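Local atomic coordinates of alpha-L-rhamnosidase (Aspergillus terreus, PDB entry 6GSZ), a protein that probably catalyses the hydrolysis of terminal, non-reducing alpha-L-rhamnose residues in alpha-L-rhamnosides. Residues 424-429 and 452-457; 448-453 and 482-487; 456-461 and 488-493. All blocks are in the same frame, centred on the assembly; numbering follows the deposited sequence.

Interaction 1: residues 424-429 and 452-457; sequences SDMERT and GNFFSI. With EDO (1,2-ethanediol), chain B.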
loop_
_atom_site.group_PDB
_atom_site.type_symbol
_atom_site.label_atom_id
_atom_site.label_comp_id
_atom_site.label_asym_id
_atom_site.label_seq_id
_atom_site.Cartn_x
_atom_site.Cartn_y
_atom_site.Cartn_z
ATOM N N SER A 424 1.179 -6.410 -1.785
ATOM C CA SER A 424 1.576 -6.448 -0.383
ATOM C C SER A 424 0.421 -6.985 0.466
ATOM O O SER A 424 -0.703 -6.465 0.394
ATOM C CB SER A 424 2.003 -5.058 0.073
ATOM O OG SER A 424 3.221 -4.690 -0.568
ATOM N N ASP A 425 0.706 -8.006 1.277
ATOM C CA ASP A 425 -0.355 -8.832 1.879
ATOM C C ASP A 425 -0.793 -8.271 3.242
ATOM O O ASP A 425 -0.573 -8.863 4.267
ATOM C CB ASP A 425 0.073 -10.294 1.962
ATOM C CG ASP A 425 -1.031 -11.284 2.290
ATOM O OD1 ASP A 425 -2.212 -10.905 2.242
ATOM O OD2 ASP A 425 -0.675 -12.412 2.660
ATOM N N MET A 426 -1.384 -7.083 3.183
ATOM C CA MET A 426 -1.873 -6.386 4.356
ATOM C C MET A 426 -3.167 -7.037 4.852
ATOM O O MET A 426 -3.929 -7.600 4.102
ATOM C CB MET A 426 -2.136 -4.920 3.981
ATOM C CG MET A 426 -0.867 -4.142 3.582
ATOM S SD MET A 426 -1.268 -2.535 2.888
ATOM C CE MET A 426 -2.164 -3.007 1.421
ATOM N N GLU A 427 -3.448 -6.842 6.146
ATOM C CA GLU A 427 -4.696 -7.348 6.722
ATOM C C GLU A 427 -5.856 -6.452 6.262
ATOM O O GLU A 427 -5.793 -5.231 6.433
ATOM C CB GLU A 427 -4.605 -7.350 8.239
ATOM C CG GLU A 427 -5.822 -7.946 8.896
ATOM C CD GLU A 427 -5.720 -8.084 10.411
ATOM O OE1 GLU A 427 -4.894 -7.367 11.048
ATOM O OE2 GLU A 427 -6.462 -8.941 10.956
ATOM N N ARG A 428 -6.864 -7.055 5.651
ATOM C CA ARG A 428 -8.072 -6.347 5.271
ATOM C C ARG A 428 -8.844 -5.892 6.519
ATOM O O ARG A 428 -9.058 -6.683 7.454
ATOM C CB ARG A 428 -8.977 -7.247 4.426
ATOM C CG ARG A 428 -10.219 -6.575 3.876
ATOM C CD ARG A 428 -9.937 -5.546 2.796
ATOM N NE ARG A 428 -11.179 -4.865 2.438
ATOM C CZ ARG A 428 -12.129 -5.349 1.655
ATOM N NH1 ARG A 428 -13.257 -4.653 1.449
ATOM N NH2 ARG A 428 -11.907 -6.516 1.037
ATOM N N THR A 429 -9.238 -4.612 6.500
ATOM C CA THR A 429 -9.924 -4.013 7.649
ATOM C C THR A 429 -11.250 -3.347 7.286
ATOM O O THR A 429 -12.095 -3.224 8.204
ATOM C CB THR A 429 -9.026 -3.002 8.377
ATOM O OG1 THR A 429 -8.525 -2.021 7.470
ATOM C CG2 THR A 429 -7.872 -3.669 9.089
ATOM N N GLY A 452 -3.959 -3.098 -6.521
ATOM C CA GLY A 452 -3.047 -3.106 -7.601
ATOM C C GLY A 452 -1.789 -2.270 -7.350
ATOM O O GLY A 452 -0.737 -2.498 -7.973
ATOM N N ASN A 453 -1.924 -1.265 -6.484
ATOM C CA ASN A 453 -0.944 -0.229 -6.294
ATOM C C ASN A 453 -0.319 -0.201 -4.889
ATOM O O ASN A 453 0.499 0.698 -4.610
ATOM C CB ASN A 453 -1.543 1.115 -6.637
ATOM C CG ASN A 453 -1.755 1.276 -8.122
ATOM O OD1 ASN A 453 -0.764 1.361 -8.873
ATOM N ND2 ASN A 453 -3.012 1.303 -8.573
ATOM N N PHE A 454 -0.599 -1.193 -4.046
ATOM C CA PHE A 454 0.152 -1.382 -2.800
ATOM C C PHE A 454 1.034 -2.605 -3.031
ATOM O O PHE A 454 0.674 -3.717 -2.700
ATOM C CB PHE A 454 -0.798 -1.472 -1.603
ATOM C CG PHE A 454 -1.180 -0.131 -1.014
ATOM C CD1 PHE A 454 -1.875 0.824 -1.750
ATOM C CD2 PHE A 454 -0.713 0.213 0.243
ATOM C CE1 PHE A 454 -2.195 2.058 -1.186
ATOM C CE2 PHE A 454 -1.029 1.455 0.784
ATOM C CZ PHE A 454 -1.705 2.375 0.045
ATOM N N PHE A 455 2.109 -2.362 -3.785
ATOM C CA PHE A 455 2.970 -3.456 -4.309
ATOM C C PHE A 455 4.401 -3.133 -3.895
ATOM O O PHE A 455 5.135 -2.561 -4.723
ATOM C CB PHE A 455 2.842 -3.524 -5.829
ATOM C CG PHE A 455 3.270 -4.821 -6.476
ATOM C CD1 PHE A 455 4.624 -5.135 -6.655
ATOM C CD2 PHE A 455 2.332 -5.757 -6.887
ATOM C CE1 PHE A 455 5.005 -6.320 -7.240
ATOM C CE2 PHE A 455 2.733 -6.942 -7.484
ATOM C CZ PHE A 455 4.055 -7.228 -7.652
ATOM N N SER A 456 4.739 -3.400 -2.623
ATOM C CA SER A 456 6.030 -3.063 -1.911
ATOM C C SER A 456 6.027 -1.569 -1.502
ATOM O O SER A 456 6.320 -1.269 -0.360
ATOM C CB SER A 456 7.316 -3.504 -2.684
ATOM O OG SER A 456 8.420 -3.325 -1.872
ATOM N N ILE A 457 5.750 -0.689 -2.476
ATOM C CA ILE A 457 5.637 0.770 -2.315
ATOM C C ILE A 457 4.257 1.181 -2.856
ATOM O O ILE A 457 3.636 0.428 -3.612
ATOM C CB ILE A 457 6.775 1.497 -3.055
ATOM C CG1 ILE A 457 6.687 1.264 -4.566
ATOM C CG2 ILE A 457 8.127 1.114 -2.497
ATOM C CD1 ILE A 457 7.408 2.315 -5.388
HETATM C C1 EDO B . 6.558 -2.719 3.089
HETATM O O1 EDO B . 6.792 -3.005 1.662
HETATM C C2 EDO B . 5.977 -3.897 3.878
HETATM O O2 EDO B . 4.490 -3.901 3.947
#
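Phe454, the first residue to leave helical geometry after helix 437-453, meets Ser424 through its backbone and Met426 through its side chain. Its carbonyl O accepts a hydrogen bond from Ser424 N at 2.9 Å. The Met426 chain runs at about a right angle to that of Phe454 and bends at its last torsion (chi3 -64°), which turns the methyl inward: CE lies 3.7 Å from Phe454 CB. The sulfur SD stands 5.0 Å from the centroid of the Phe454 ring, an oblique Met-aromatic contact. These contacts join the end of strand 417-424 and the loop after it to the chain leaving the first long helix of the six-hairpin, (alpha/alpha)6-type catalytic region. Phe455 takes little part; its ring stacks on Tyr395 and rests on Val309. At Ser456 the backbone returns: its N donates to Ser424 OG at 2.9 Å, fairly straight (159°), so Ser424 grips the loop with both its amide and its hydroxyl. Ser456 has a positive phi and is the centre of a classic gamma turn, closed by Ile457 N on Phe455 O at 3.0 Å. Its own OG is hydrogen-bonded to Trp175 N, while its O takes a hydrogen bond from O1 of a 1,2-ethanediol at 2.7 Å.

Interaction 2: residues 448-453 and 482-487; sequences WSMRGN and NFIYDT. With CA (calcium ion), chain K.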
loop_
_atom_site.group_PDB
_atom_site.type_symbol
_atom_site.label_atom_id
_atom_site.label_comp_id
_atom_site.label_asym_id
_atom_site.label_seq_id
_atom_site.Cartn_x
_atom_site.Cartn_y
_atom_site.Cartn_z
ATOM N N TRP A 448 -9.946 -2.637 -5.591
ATOM C CA TRP A 448 -9.058 -3.235 -6.559
ATOM C C TRP A 448 -7.924 -2.292 -6.990
ATOM O O TRP A 448 -6.812 -2.802 -7.286
ATOM C CB TRP A 448 -9.848 -3.760 -7.767
ATOM C CG TRP A 448 -10.475 -5.088 -7.498
ATOM C CD1 TRP A 448 -11.786 -5.345 -7.211
ATOM C CD2 TRP A 448 -9.839 -6.385 -7.567
ATOM N NE1 TRP A 448 -11.986 -6.684 -7.049
ATOM C CE2 TRP A 448 -10.834 -7.359 -7.347
ATOM C CE3 TRP A 448 -8.549 -6.831 -7.895
ATOM C CZ2 TRP A 448 -10.565 -8.728 -7.314
ATOM C CZ3 TRP A 448 -8.287 -8.179 -7.916
ATOM C CH2 TRP A 448 -9.277 -9.117 -7.617
ATOM N N SER A 449 -8.173 -0.978 -7.100
ATOM C CA SER A 449 -7.094 -0.053 -7.394
ATOM C C SER A 449 -6.066 0.003 -6.248
ATOM O O SER A 449 -4.845 0.181 -6.474
ATOM C CB SER A 449 -7.568 1.308 -7.818
ATOM O OG SER A 449 -8.061 1.277 -9.140
ATOM N N MET A 450 -6.535 -0.100 -5.003
ATOM C CA MET A 450 -5.634 -0.167 -3.886
ATOM C C MET A 450 -4.776 -1.449 -3.969
ATOM O O MET A 450 -3.538 -1.388 -3.778
ATOM C CB MET A 450 -6.371 -0.051 -2.543
ATOM C CG MET A 450 -5.420 -0.252 -1.345
ATOM S SD MET A 450 -6.144 0.296 0.145
ATOM C CE MET A 450 -4.699 0.073 1.188
ATOM N N ARG A 451 -5.446 -2.577 -4.167
ATOM C CA ARG A 451 -4.707 -3.836 -4.299
ATOM C C ARG A 451 -3.645 -3.759 -5.408
ATOM O O ARG A 451 -2.521 -4.255 -5.235
ATOM C CB ARG A 451 -5.670 -4.977 -4.616
ATOM C CG ARG A 451 -6.565 -5.362 -3.458
ATOM C CD ARG A 451 -7.682 -6.277 -3.905
ATOM N NE ARG A 451 -8.463 -6.753 -2.792
ATOM C CZ ARG A 451 -9.597 -7.464 -2.909
ATOM N NH1 ARG A 451 -10.187 -7.597 -4.098
ATOM N NH2 ARG A 451 -10.145 -7.980 -1.815
ATOM N N GLY A 452 -3.959 -3.098 -6.521
ATOM C CA GLY A 452 -3.047 -3.106 -7.601
ATOM C C GLY A 452 -1.789 -2.270 -7.350
ATOM O O GLY A 452 -0.737 -2.498 -7.973
ATOM N N ASN A 453 -1.924 -1.265 -6.484
ATOM C CA ASN A 453 -0.944 -0.229 -6.294
ATOM C C ASN A 453 -0.319 -0.201 -4.889
ATOM O O ASN A 453 0.499 0.698 -4.610
ATOM C CB ASN A 453 -1.543 1.115 -6.637
ATOM C CG ASN A 453 -1.755 1.276 -8.122
ATOM O OD1 ASN A 453 -0.764 1.361 -8.873
ATOM N ND2 ASN A 453 -3.012 1.303 -8.573
ATOM N N ASN A 482 -6.073 3.681 4.502
ATOM C CA ASN A 482 -5.849 3.237 5.834
ATOM C C ASN A 482 -7.128 2.684 6.506
ATOM O O ASN A 482 -7.041 2.048 7.573
ATOM C CB ASN A 482 -5.360 4.384 6.725
ATOM C CG ASN A 482 -4.040 5.001 6.337
ATOM O OD1 ASN A 482 -3.343 4.478 5.430
ATOM N ND2 ASN A 482 -3.587 6.017 7.073
ATOM N N PHE A 483 -8.280 2.917 5.877
ATOM C CA PHE A 483 -9.511 2.303 6.307
ATOM C C PHE A 483 -9.664 0.911 5.674
ATOM O O PHE A 483 -10.127 -0.061 6.315
ATOM C CB PHE A 483 -10.684 3.197 5.895
ATOM C CG PHE A 483 -12.042 2.750 6.366
ATOM C CD1 PHE A 483 -12.797 1.847 5.642
ATOM C CD2 PHE A 483 -12.606 3.284 7.522
ATOM C CE1 PHE A 483 -14.075 1.470 6.055
ATOM C CE2 PHE A 483 -13.904 2.951 7.908
ATOM C CZ PHE A 483 -14.631 2.033 7.182
ATOM N N ILE A 484 -9.294 0.787 4.390
ATOM C CA ILE A 484 -9.557 -0.483 3.675
ATOM C C ILE A 484 -8.628 -1.610 4.149
ATOM O O ILE A 484 -9.080 -2.738 4.308
ATOM C CB ILE A 484 -9.494 -0.273 2.155
ATOM C CG1 ILE A 484 -10.493 0.804 1.704
ATOM C CG2 ILE A 484 -9.694 -1.585 1.411
ATOM C CD1 ILE A 484 -10.451 1.081 0.244
ATOM N N TYR A 485 -7.342 -1.266 4.360
ATOM C CA TYR A 485 -6.360 -2.236 4.827
ATOM C C TYR A 485 -5.525 -1.612 5.940
ATOM O O TYR A 485 -5.401 -0.396 6.020
ATOM C CB TYR A 485 -5.390 -2.629 3.704
ATOM C CG TYR A 485 -5.882 -3.624 2.667
ATOM C CD1 TYR A 485 -5.777 -4.993 2.896
ATOM C CD2 TYR A 485 -6.463 -3.219 1.474
ATOM C CE1 TYR A 485 -6.212 -5.918 1.953
ATOM C CE2 TYR A 485 -6.901 -4.133 0.533
ATOM C CZ TYR A 485 -6.788 -5.492 0.776
ATOM O OH TYR A 485 -7.220 -6.421 -0.150
ATOM N N ASP A 486 -4.930 -2.468 6.778
ATOM C CA ASP A 486 -3.967 -2.054 7.778
ATOM C C ASP A 486 -2.626 -1.778 7.078
ATOM O O ASP A 486 -1.841 -2.690 6.774
ATOM C CB ASP A 486 -3.849 -3.085 8.889
ATOM C CG ASP A 486 -2.921 -2.655 10.016
ATOM O OD1 ASP A 486 -2.049 -1.775 9.796
ATOM O OD2 ASP A 486 -3.181 -3.134 11.163
ATOM N N THR A 487 -2.435 -0.494 6.744
ATOM C CA THR A 487 -1.280 -0.017 6.005
ATOM C C THR A 487 -0.130 0.447 6.889
ATOM O O THR A 487 0.859 0.965 6.359
ATOM C CB THR A 487 -1.698 1.208 5.201
ATOM O OG1 THR A 487 -2.260 2.100 6.155
ATOM C CG2 THR A 487 -2.752 0.878 4.156
HETATM CA CA CA K . -2.848 -3.162 13.407
HETATM O O HOH W 1 -1.222 -1.824 12.616
HETATM O O HOH W 2 -5.076 -2.092 13.222
HETATM O O HOH W 3 -4.280 -4.475 14.844
#
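The last turns of helices 437-453 and 471-484 come together around Met450 and Ile484, whose CA atoms are 8.5 Å apart, and the chain just past the second helix adds Tyr485 and Thr487 to the contact with Met450. Two helices of the six-hairpin, (alpha/alpha)6-type region thus pack at their C-terminal ends. Met450 reaches across fully stretched, with CG opposite the backbone N (chi1 175°). On the way its SD passes Ile484 CB at 3.9 Å, and its methyl CE ends between Tyr485 CD2, at 3.7 Å, and Thr487 CG2, at 3.6 Å. Met450 and Tyr485 pass each other in opposite senses, with the sulfur at the ring edge, a Met-aromatic contact. One helical position on, Arg451 supplies the polar part: NE donates to Tyr485 OH at 2.9 Å, nearly straight (168°) and in the guanidinium plane, while that plane and the phenol ring are turned 58° from each other. Arg451 NH1 also lies 3.3 Å above the Trp448 ring plane, toward the rim. Within the other segment Thr487 OG1 donates to Asn482 OD1 at 2.7 Å from well above the carbonyl plane. Asp486 faces away from the contact; its OD2 binds the calcium ion at 2.3 Å, together with three waters and three further atoms of the structure, and its OD1 caps Ala488 N at the start of helix 488-503. Around this core, Tyr485 packs on Leu447 of helix 437-453 and His423 of strand 417-424, and Asn482 and Thr487 lean on Phe542 of helix 530-542.

Interaction 3: residues 456-461 and 488-493; sequences SIPTDC and AGFLRA. With BGC (beta-D-glucopyranose), chain C; EDO (1,2-ethanediol), chain B.
A chi1 of 177° carries the Phe490 ring away from its own backbone N and out from helix 488-503, into the bend of the loop at Ser456, Ile457 and Pro458; farther along, Asp460 has CG wedged between its backbone N and carbonyl carbon (chi1 61°), with its carboxylate at the glucose. The far end of the Phe490 ring meets peptide groups: CZ is 3.3 Å from Ile457 C, and CE2 is 3.4 Å from Ser456 O. Pro458 adds an apolar flank, its CD touching Phe490 CE1 at 3.8 Å, the two side chains meeting at a slant. Over the centre of one Phe490 face sits a water that donates to Ser456 O at 2.7 Å and to Phe490 O at 2.8 Å. O1 of the glucose lies 2.5 Å from Asp460 OD2, too short for the details of the bond to be trusted; Asp473, His761 and Trp527 also bind this sugar, in what is probably the active-site pocket of the (alpha/alpha)6-type domain. No hydrogen bond runs directly between residues 456-461 and 488-493; the contact rests on ring packing and a bridging water, while Asp460, farther along the loop, faces the sugar.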
loop_
_atom_site.group_PDB
_atom_site.type_symbol
_atom_site.label_atom_id
_atom_site.label_comp_id
_atom_site.label_asym_id
_atom_site.label_seq_id
_atom_site.Cartn_x
_atom_site.Cartn_y
_atom_site.Cartn_z
ATOM N N SER A 456 4.739 -3.400 -2.623
ATOM C CA SER A 456 6.030 -3.063 -1.911
ATOM C C SER A 456 6.027 -1.569 -1.502
ATOM O O SER A 456 6.320 -1.269 -0.360
ATOM C CB SER A 456 7.316 -3.504 -2.684
ATOM O OG SER A 456 8.420 -3.325 -1.872
ATOM N N ILE A 457 5.750 -0.689 -2.476
ATOM C CA ILE A 457 5.637 0.770 -2.315
ATOM C C ILE A 457 4.257 1.181 -2.856
ATOM O O ILE A 457 3.636 0.428 -3.612
ATOM C CB ILE A 457 6.775 1.497 -3.055
ATOM C CG1 ILE A 457 6.687 1.264 -4.566
ATOM C CG2 ILE A 457 8.127 1.114 -2.497
ATOM C CD1 ILE A 457 7.408 2.315 -5.388
ATOM N N PRO A 458 3.725 2.360 -2.477
ATOM C CA PRO A 458 2.470 2.842 -3.019
ATOM C C PRO A 458 2.715 3.466 -4.390
ATOM O O PRO A 458 3.253 4.570 -4.494
ATOM C CB PRO A 458 2.003 3.860 -1.974
ATOM C CG PRO A 458 3.307 4.380 -1.369
ATOM C CD PRO A 458 4.332 3.283 -1.529
ATOM N N THR A 459 2.309 2.731 -5.401
ATOM C CA THR A 459 2.596 3.109 -6.783
ATOM C C THR A 459 1.479 3.970 -7.382
ATOM O O THR A 459 0.324 3.873 -6.977
ATOM C CB THR A 459 2.814 1.911 -7.718
ATOM O OG1 THR A 459 1.687 1.045 -7.718
ATOM C CG2 THR A 459 4.017 1.075 -7.354
ATOM N N ASP A 460 1.848 4.839 -8.332
ATOM C CA ASP A 460 0.881 5.546 -9.103
ATOM C C ASP A 460 0.029 4.605 -9.961
ATOM O O ASP A 460 -1.180 4.760 -10.086
ATOM C CB ASP A 460 1.498 6.608 -10.007
ATOM C CG ASP A 460 2.495 6.107 -11.056
ATOM O OD1 ASP A 460 3.293 5.185 -10.761
ATOM O OD2 ASP A 460 2.442 6.686 -12.174
ATOM N N CYS A 461 0.706 3.650 -10.622
ATOM C CA CYS A 461 0.018 2.703 -11.480
ATOM C C CYS A 461 0.845 1.421 -11.592
ATOM O O CYS A 461 1.987 1.410 -11.180
ATOM C CB CYS A 461 -0.255 3.272 -12.873
ATOM S SG CYS A 461 1.222 3.807 -13.776
ATOM N N ALA A 488 -0.247 0.277 8.220
ATOM C CA ALA A 488 0.678 0.957 9.112
ATOM C C ALA A 488 2.149 0.551 8.851
ATOM O O ALA A 488 3.009 1.447 8.729
ATOM C CB ALA A 488 0.262 0.733 10.549
ATOM N N GLY A 489 2.426 -0.751 8.865
ATOM C CA GLY A 489 3.817 -1.190 8.644
ATOM C C GLY A 489 4.354 -0.886 7.251
ATOM O O GLY A 489 5.521 -0.445 7.095
ATOM N N PHE A 490 3.483 -1.052 6.268
ATOM C CA PHE A 490 3.817 -0.730 4.879
ATOM C C PHE A 490 4.254 0.726 4.764
ATOM O O PHE A 490 5.258 1.052 4.153
ATOM C CB PHE A 490 2.607 -1.059 4.020
ATOM C CG PHE A 490 2.693 -0.745 2.560
ATOM C CD1 PHE A 490 2.523 0.536 2.097
ATOM C CD2 PHE A 490 2.974 -1.733 1.627
ATOM C CE1 PHE A 490 2.547 0.846 0.745
ATOM C CE2 PHE A 490 2.971 -1.421 0.279
ATOM C CZ PHE A 490 2.798 -0.138 -0.172
ATOM N N LEU A 491 3.456 1.637 5.321
ATOM C CA LEU A 491 3.763 3.072 5.201
ATOM C C LEU A 491 4.876 3.480 6.160
ATOM O O LEU A 491 5.625 4.406 5.836
ATOM C CB LEU A 491 2.502 3.904 5.393
ATOM C CG LEU A 491 1.491 3.792 4.258
ATOM C CD1 LEU A 491 0.207 4.484 4.647
ATOM C CD2 LEU A 491 2.042 4.341 2.937
ATOM N N ARG A 492 5.044 2.748 7.277
ATOM C CA ARG A 492 6.171 3.044 8.126
ATOM C C ARG A 492 7.497 2.939 7.340
ATOM O O ARG A 492 8.397 3.798 7.453
ATOM C CB ARG A 492 6.209 2.122 9.342
ATOM C CG ARG A 492 7.232 2.516 10.394
ATOM C CD ARG A 492 7.309 1.563 11.571
ATOM N NE ARG A 492 8.047 2.210 12.654
ATOM C CZ ARG A 492 8.039 1.752 13.909
ATOM N NH1 ARG A 492 7.546 0.531 14.161
ATOM N NH2 ARG A 492 8.474 2.534 14.912
ATOM N N ALA A 493 7.622 1.823 6.610
ATOM C CA ALA A 493 8.823 1.550 5.818
ATOM C C ALA A 493 9.007 2.618 4.725
ATOM O O ALA A 493 10.124 3.174 4.537
ATOM C CB ALA A 493 8.744 0.140 5.263
HETATM C C2 BGC C . 1.206 10.405 -10.993
HETATM C C3 BGC C . 1.200 11.885 -10.727
HETATM C C4 BGC C . 2.280 12.712 -11.389
HETATM C C5 BGC C . 2.250 12.307 -12.783
HETATM C C6 BGC C . 3.294 13.171 -13.463
HETATM C C1 BGC C . 1.354 10.152 -12.483
HETATM O O1 BGC C . 1.223 8.764 -12.717
HETATM O O2 BGC C . -0.087 9.872 -10.826
HETATM O O3 BGC C . 1.484 12.048 -9.441
HETATM O O4 BGC C . 2.191 14.149 -11.254
HETATM O O5 BGC C . 2.455 10.879 -13.032
HETATM O O6 BGC C . 3.426 12.726 -14.817
HETATM C C1 EDO B . 6.558 -2.719 3.089
HETATM O O1 EDO B . 6.792 -3.005 1.662
HETATM C C2 EDO B . 5.977 -3.897 3.878
HETATM O O2 EDO B . 4.490 -3.901 3.947
HETATM O O HOH W 4 6.607 0.149 1.907
#

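All three contacts are buried near the centre of the chain; none is a surface contact. Interactions 1 and 2 share the end of helix 437-453, and Thr429 joins them through hydrogen bonds to the carbonyls of Phe483 and Ile484. Interactions 1 and 3 share Ser456 and Ile457, and the stacked rings of Phe454 and Phe490 run between them. Asn453 OD1, bonded to Thr459 OG1, ties the helix end to the loop of 456-461. Their chemistry differs with place: a backbone and a serine-hydroxyl hydrogen bond at a strand end in interaction 1, methionine packing and an arginine-tyrosine bond from a helix to the chain just past the next helix in interaction 2, ring and water in interaction 3. Calcium and glucose lie at outlying ends of interactions 2 and 3.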